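PDB 1LJO: archaeal Sm-like protein AF-Sm2 from Archaeoglobus fulgidus, which probably binds RNA as a member of the Sm protein family and assembles into a ring of six identical subunits. Local coordinates for residues M3-P6 against N7-V10; G35-D38 against Y39-Y43. All coordinates share one frame; numbering follows the deposited sequence.

Interaction 1: M3-P6 against N7-V10; sequences MVLP and NQMV
Gln8 reaches back over the start of its own helix to meet Leu5, the N-cap residue. Its amide oxygen OE1 takes the backbone N-H of Leu5 at 3.0 Å, in the carbonyl plane and on a lone pair, with an N-H...O angle of 158°. CG of Gln8 sits beside the backbone N (chi1 -66°) and the chain is extended beyond it, which brings OE1 back to the N-H of Leu5. The Gln8 side chain runs slantwise across that of Leu5, its CG 3.6 Å from Leu5 CB, and OE1 comes within 3.7 Å of Leu5 CG. Val4 closes in more loosely, its CG1 lying 4.2 Å from Gln8 OE1 and 4.4 Å from Met9 CB. The CB of Met9 approaches the turn, whereas its end leads away, and the residue packs on Tyr43 of a neighbouring subunit. The backbone of helix 6-12 starts here, with Met9 N bonded to Leu5 O and Val10 N to Pro6 O, each at 2.9 Å. Pro6 opens the helix and packs on Asn41 of the same neighbouring subunit, where Leu5 meets Val36. This is the N-terminal helix of the Sm fold. The N-cap residue is therefore gripped through both its peptide groups, its N-H by the glutamine side chain and its C=O by the helix backbone, which would fix the direction in which the preceding segment enters the turn.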
ATOM      1  N   MET A   3     -18.960   7.852 -19.854  1.00 31.49           N
ATOM      2  CA  MET A   3     -17.831   8.265 -19.036  1.00 30.05           C
ATOM      3  C   MET A   3     -16.530   7.764 -19.641  1.00 28.55           C
ATOM      4  O   MET A   3     -16.526   6.819 -20.428  1.00 28.05           O
ATOM      5  CB  MET A   3     -17.977   7.739 -17.603  1.00 30.48           C
ATOM      6  CG  MET A   3     -17.791   6.239 -17.434  1.00 29.18           C
ATOM      7  SD  MET A   3     -17.752   5.772 -15.683  1.00 29.49           S
ATOM      8  CE  MET A   3     -18.391   4.094 -15.736  1.00 31.84           C
ATOM      9  N   VAL A   4     -15.430   8.412 -19.275  1.00 25.64           N
ATOM     10  CA  VAL A   4     -14.114   8.033 -19.777  1.00 23.81           C
ATOM     11  C   VAL A   4     -13.362   7.269 -18.694  1.00 21.83           C
ATOM     12  O   VAL A   4     -13.120   7.795 -17.607  1.00 23.25           O
ATOM     13  CB  VAL A   4     -13.295   9.281 -20.177  1.00 21.95           C
ATOM     14  CG1 VAL A   4     -11.949   8.864 -20.754  1.00 23.10           C
ATOM     15  CG2 VAL A   4     -14.074  10.100 -21.191  1.00 22.74           C
ATOM     16  N   LEU A   5     -13.001   6.025 -18.990  1.00 18.90           N
ATOM     17  CA  LEU A   5     -12.280   5.198 -18.029  1.00 20.29           C
ATOM     18  C   LEU A   5     -10.885   5.749 -17.749  1.00 16.15           C
ATOM     19  O   LEU A   5     -10.204   6.237 -18.648  1.00 17.31           O
ATOM     20  CB  LEU A   5     -12.170   3.761 -18.539  1.00 19.85           C
ATOM     21  CG  LEU A   5     -13.488   2.983 -18.617  1.00 24.33           C
ATOM     22  CD1 LEU A   5     -13.267   1.655 -19.329  1.00 23.59           C
ATOM     23  CD2 LEU A   5     -14.035   2.760 -17.210  1.00 24.78           C
ATOM     24  N   PRO A   6     -10.452   5.698 -16.481  1.00 15.96           N
ATOM     25  CA  PRO A   6      -9.124   6.196 -16.126  1.00 14.51           C
ATOM     26  C   PRO A   6      -8.023   5.584 -17.001  1.00 14.71           C
ATOM     27  O   PRO A   6      -7.173   6.300 -17.519  1.00 13.33           O
ATOM     28  CB  PRO A   6      -9.004   5.811 -14.658  1.00 14.95           C
ATOM     29  CG  PRO A   6     -10.411   6.017 -14.168  1.00 12.33           C
ATOM     30  CD  PRO A   6     -11.221   5.349 -15.271  1.00 15.51           C
ATOM     31  N   ASN A   7      -8.044   4.264 -17.173  1.00 19.33           N
ATOM     32  CA  ASN A   7      -7.038   3.604 -18.007  1.00 23.08           C
ATOM     33  C   ASN A   7      -7.083   4.139 -19.436  1.00 23.25           C
ATOM     34  O   ASN A   7      -6.048   4.239 -20.096  1.00 22.91           O
ATOM     35  CB  ASN A   7      -7.248   2.084 -18.025  1.00 23.44           C
ATOM     36  CG  ASN A   7      -6.737   1.405 -16.765  1.00 25.02           C
ATOM     37  OD1 ASN A   7      -6.944   0.208 -16.567  1.00 28.45           O
ATOM     38  ND2 ASN A   7      -6.060   2.163 -15.914  1.00 22.14           N
ATOM     39  N   GLN A   8      -8.279   4.473 -19.917  1.00 23.39           N
ATOM     40  CA  GLN A   8      -8.426   5.012 -21.270  1.00 23.53           C
ATOM     41  C   GLN A   8      -7.743   6.375 -21.324  1.00 21.36           C
ATOM     42  O   GLN A   8      -7.039   6.699 -22.280  1.00 19.26           O
ATOM     43  CB  GLN A   8      -9.907   5.194 -21.644  1.00 28.13           C
ATOM     44  CG  GLN A   8     -10.722   3.913 -21.778  1.00 30.41           C
ATOM     45  CD  GLN A   8     -12.128   4.168 -22.320  1.00 32.59           C
ATOM     46  OE1 GLN A   8     -12.914   4.917 -21.734  1.00 30.42           O
ATOM     47  NE2 GLN A   8     -12.449   3.537 -23.444  1.00 34.48           N
ATOM     48  N   MET A   9      -7.969   7.176 -20.289  1.00 17.49           N
ATOM     49  CA  MET A   9      -7.383   8.506 -20.221  1.00 15.33           C
ATOM     50  C   MET A   9      -5.856   8.426 -20.185  1.00 14.63           C
ATOM     51  O   MET A   9      -5.178   9.114 -20.945  1.00 15.62           O
ATOM     52  CB  MET A   9      -7.907   9.251 -18.986  1.00 15.69           C
ATOM     53  CG  MET A   9      -7.423  10.692 -18.869  1.00 21.37           C
ATOM     54  SD  MET A   9      -7.792  11.676 -20.348  1.00 27.63           S
ATOM     55  CE  MET A   9      -6.704  13.066 -20.103  1.00 23.80           C
ATOM     56  N   VAL A  10      -5.316   7.576 -19.317  1.00 13.76           N
ATOM     57  CA  VAL A  10      -3.865   7.447 -19.206  1.00 15.31           C
ATOM     58  C   VAL A  10      -3.228   6.987 -20.512  1.00 16.49           C
ATOM     59  O   VAL A  10      -2.168   7.480 -20.896  1.00 13.31           O
ATOM     60  CB  VAL A  10      -3.462   6.470 -18.071  1.00 14.85           C
ATOM     61  CG1 VAL A  10      -1.941   6.330 -18.014  1.00 16.89           C
ATOM     62  CG2 VAL A  10      -3.991   6.974 -16.734  1.00 13.51           C
TER

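Interaction 2: G35-D38 against Y39-Y43; sequences GVDD and YMNLY
The carboxylate of Asp37 closes the turn onto Asn41 through both of its oxygens. OD2 receives the side-chain amide of Asn41, with ND2 at 2.7 Å; OD2 accepts with its syn lone pair and lies close to the plane of the Asn41 amide, while the two planar groups are turned 78° against each other. OD1 takes the backbone N of Asn41 at 2.9 Å, from above the carboxylate plane, and a weaker bond from Tyr39 N. Placing CG between the backbone N and carbonyl carbon (chi1 54°) brings the Asp37 carboxylate over the turn. Its backbone takes part too: Asp37 O accepts Met40 N at 2.8 Å, closing a type I turn from Asp37 to Met40, and Asp37 N makes a weak bond to Asn41 O. This is the loop of the antiparallel hairpin that joins strands 28-36 and 42-44 of the Sm fold, and in this family the corresponding loop helps form the RNA-binding site, so a similar role is probable here. Asn41 is further engaged through OD1, which accepts Gly66 N and, weakly, Arg65 NH1. Farther from the turn, Gly35 and Tyr43 form a hydrogen-bonded pair, with Tyr43 N 2.8 Å from Gly35 O and Gly35 N 3.2 Å from Tyr43 O. Between this pair and the turn, Val36 and Leu42 form a non-hydrogen-bonded pair whose side chains lie alongside each other, CG2 of the valine 3.6 Å from CD2 of the leucine. A CA-H...O contact joins Val36 CA to Asn41 O at 3.3 Å.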
ATOM      1  N   GLY A  35       5.129   4.370 -22.134  1.00 14.92           N
ATOM      2  CA  GLY A  35       4.369   3.149 -21.945  1.00 17.13           C
ATOM      3  C   GLY A  35       3.645   3.084 -20.615  1.00 14.75           C
ATOM      4  O   GLY A  35       4.078   3.680 -19.629  1.00 14.72           O
ATOM      5  N   VAL A  36       2.536   2.355 -20.597  1.00 14.61           N
ATOM      6  CA  VAL A  36       1.732   2.186 -19.398  1.00 14.03           C
ATOM      7  C   VAL A  36       0.962   0.867 -19.504  1.00 16.53           C
ATOM      8  O   VAL A  36       0.724   0.380 -20.609  1.00 17.71           O
ATOM      9  CB  VAL A  36       0.725   3.362 -19.235  1.00 16.01           C
ATOM     10  CG1 VAL A  36      -0.142   3.485 -20.482  1.00 17.38           C
ATOM     11  CG2 VAL A  36      -0.146   3.148 -18.005  1.00 16.33           C
ATOM     12  N   ASP A  37       0.608   0.278 -18.363  1.00 17.00           N
ATOM     13  CA  ASP A  37      -0.166  -0.967 -18.359  1.00 17.81           C
ATOM     14  C   ASP A  37      -1.415  -0.807 -17.498  1.00 18.30           C
ATOM     15  O   ASP A  37      -1.644   0.258 -16.924  1.00 16.80           O
ATOM     16  CB  ASP A  37       0.670  -2.154 -17.863  1.00 17.10           C
ATOM     17  CG  ASP A  37       1.311  -1.904 -16.514  1.00 17.69           C
ATOM     18  OD1 ASP A  37       0.686  -1.233 -15.672  1.00 18.62           O
ATOM     19  OD2 ASP A  37       2.443  -2.399 -16.298  1.00 17.45           O
ATOM     20  N   ASP A  38      -2.215  -1.867 -17.400  1.00 21.26           N
ATOM     21  CA  ASP A  38      -3.452  -1.812 -16.627  1.00 22.33           C
ATOM     22  C   ASP A  38      -3.281  -1.553 -15.135  1.00 19.90           C
ATOM     23  O   ASP A  38      -4.227  -1.147 -14.468  1.00 21.89           O
ATOM     24  CB  ASP A  38      -4.273  -3.089 -16.836  1.00 26.36           C
ATOM     25  CG  ASP A  38      -4.843  -3.191 -18.242  1.00 31.39           C
ATOM     26  OD1 ASP A  38      -5.181  -2.138 -18.829  1.00 31.56           O
ATOM     27  OD2 ASP A  38      -4.969  -4.322 -18.754  1.00 35.31           O
ATOM     28  N   TYR A  39      -2.088  -1.788 -14.604  1.00 19.47           N
ATOM     29  CA  TYR A  39      -1.856  -1.541 -13.188  1.00 20.09           C
ATOM     30  C   TYR A  39      -1.299  -0.131 -13.018  1.00 17.99           C
ATOM     31  O   TYR A  39      -0.891   0.272 -11.927  1.00 16.32           O
ATOM     32  CB  TYR A  39      -0.876  -2.571 -12.620  1.00 28.34           C
ATOM     33  CG  TYR A  39      -1.354  -3.996 -12.774  1.00 36.83           C
ATOM     34  CD1 TYR A  39      -1.179  -4.686 -13.974  1.00 40.12           C
ATOM     35  CD2 TYR A  39      -2.007  -4.648 -11.729  1.00 39.62           C
ATOM     36  CE1 TYR A  39      -1.643  -5.993 -14.129  1.00 42.98           C
ATOM     37  CE2 TYR A  39      -2.475  -5.952 -11.872  1.00 42.48           C
ATOM     38  CZ  TYR A  39      -2.290  -6.618 -13.072  1.00 43.68           C
ATOM     39  OH  TYR A  39      -2.747  -7.908 -13.214  1.00 46.23           O
ATOM     40  N   MET A  40      -1.296   0.611 -14.119  1.00 16.11           N
ATOM     41  CA  MET A  40      -0.788   1.976 -14.149  1.00 17.01           C
ATOM     42  C   MET A  40       0.706   2.121 -13.867  1.00 17.68           C
ATOM     43  O   MET A  40       1.159   3.148 -13.345  1.00 15.78           O
ATOM     44  CB  MET A  40      -1.609   2.880 -13.220  1.00 19.38           C
ATOM     45  CG  MET A  40      -2.935   3.297 -13.863  1.00 24.63           C
ATOM     46  SD  MET A  40      -3.893   4.523 -12.948  1.00 31.38           S
ATOM     47  CE  MET A  40      -2.728   5.793 -12.806  1.00 16.88           C
ATOM     48  N   ASN A  41       1.473   1.080 -14.185  1.00 14.05           N
ATOM     49  CA  ASN A  41       2.920   1.183 -14.055  1.00 14.62           C
ATOM     50  C   ASN A  41       3.209   2.164 -15.185  1.00 14.43           C
ATOM     51  O   ASN A  41       2.509   2.151 -16.196  1.00 12.23           O
ATOM     52  CB  ASN A  41       3.606  -0.151 -14.345  1.00 11.91           C
ATOM     53  CG  ASN A  41       3.375  -1.169 -13.252  1.00 15.14           C
ATOM     54  OD1 ASN A  41       3.509  -0.856 -12.069  1.00 11.61           O
ATOM     55  ND2 ASN A  41       3.027  -2.395 -13.639  1.00 11.10           N
ATOM     56  N   LEU A  42       4.210   3.020 -15.024  1.00 12.68           N
ATOM     57  CA  LEU A  42       4.516   3.996 -16.058  1.00 14.27           C
ATOM     58  C   LEU A  42       5.977   3.958 -16.484  1.00 14.90           C
ATOM     59  O   LEU A  42       6.875   3.803 -15.657  1.00 14.11           O
ATOM     60  CB  LEU A  42       4.194   5.413 -15.561  1.00 14.12           C
ATOM     61  CG  LEU A  42       2.826   5.678 -14.927  1.00 15.28           C
ATOM     62  CD1 LEU A  42       2.813   7.081 -14.336  1.00 14.57           C
ATOM     63  CD2 LEU A  42       1.718   5.511 -15.962  1.00 15.18           C
ATOM     64  N   TYR A  43       6.203   4.103 -17.784  1.00 14.49           N
ATOM     65  CA  TYR A  43       7.552   4.150 -18.320  1.00 11.72           C
ATOM     66  C   TYR A  43       7.716   5.514 -18.976  1.00 12.35           C
ATOM     67  O   TYR A  43       7.083   5.811 -19.990  1.00 12.43           O
ATOM     68  CB  TYR A  43       7.792   3.026 -19.335  1.00  8.99           C
ATOM     69  CG  TYR A  43       9.094   3.159 -20.108  1.00 12.05           C
ATOM     70  CD1 TYR A  43      10.242   3.675 -19.506  1.00 13.25           C
ATOM     71  CD2 TYR A  43       9.178   2.763 -21.442  1.00 13.38           C
ATOM     72  CE1 TYR A  43      11.436   3.798 -20.210  1.00 17.56           C
ATOM     73  CE2 TYR A  43      10.367   2.882 -22.156  1.00 15.44           C
ATOM     74  CZ  TYR A  43      11.492   3.403 -21.534  1.00 17.83           C
ATOM     75  OH  TYR A  43      12.664   3.553 -22.240  1.00 17.24           O
TER

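The two local contacts meet within one subunit, where Val10 of the helix packs its CG1 against Val36 CG2 of the hairpin at 3.7 Å, and Asn7 lies against Asp38 and Met40. Interaction 1 is partly buried and interaction 2 mostly buried; the centre of interaction 1 lies about 15 Å from the centre of the chain, that of interaction 2 about 9 Å. Their chemistry differs accordingly: a neutral amide secures a helix start, while a carboxylate gathers several N-H donors at a hairpin turn. Each contact also faces a neighbouring copy of the protein, so both contribute to the interface between subunits of the ring.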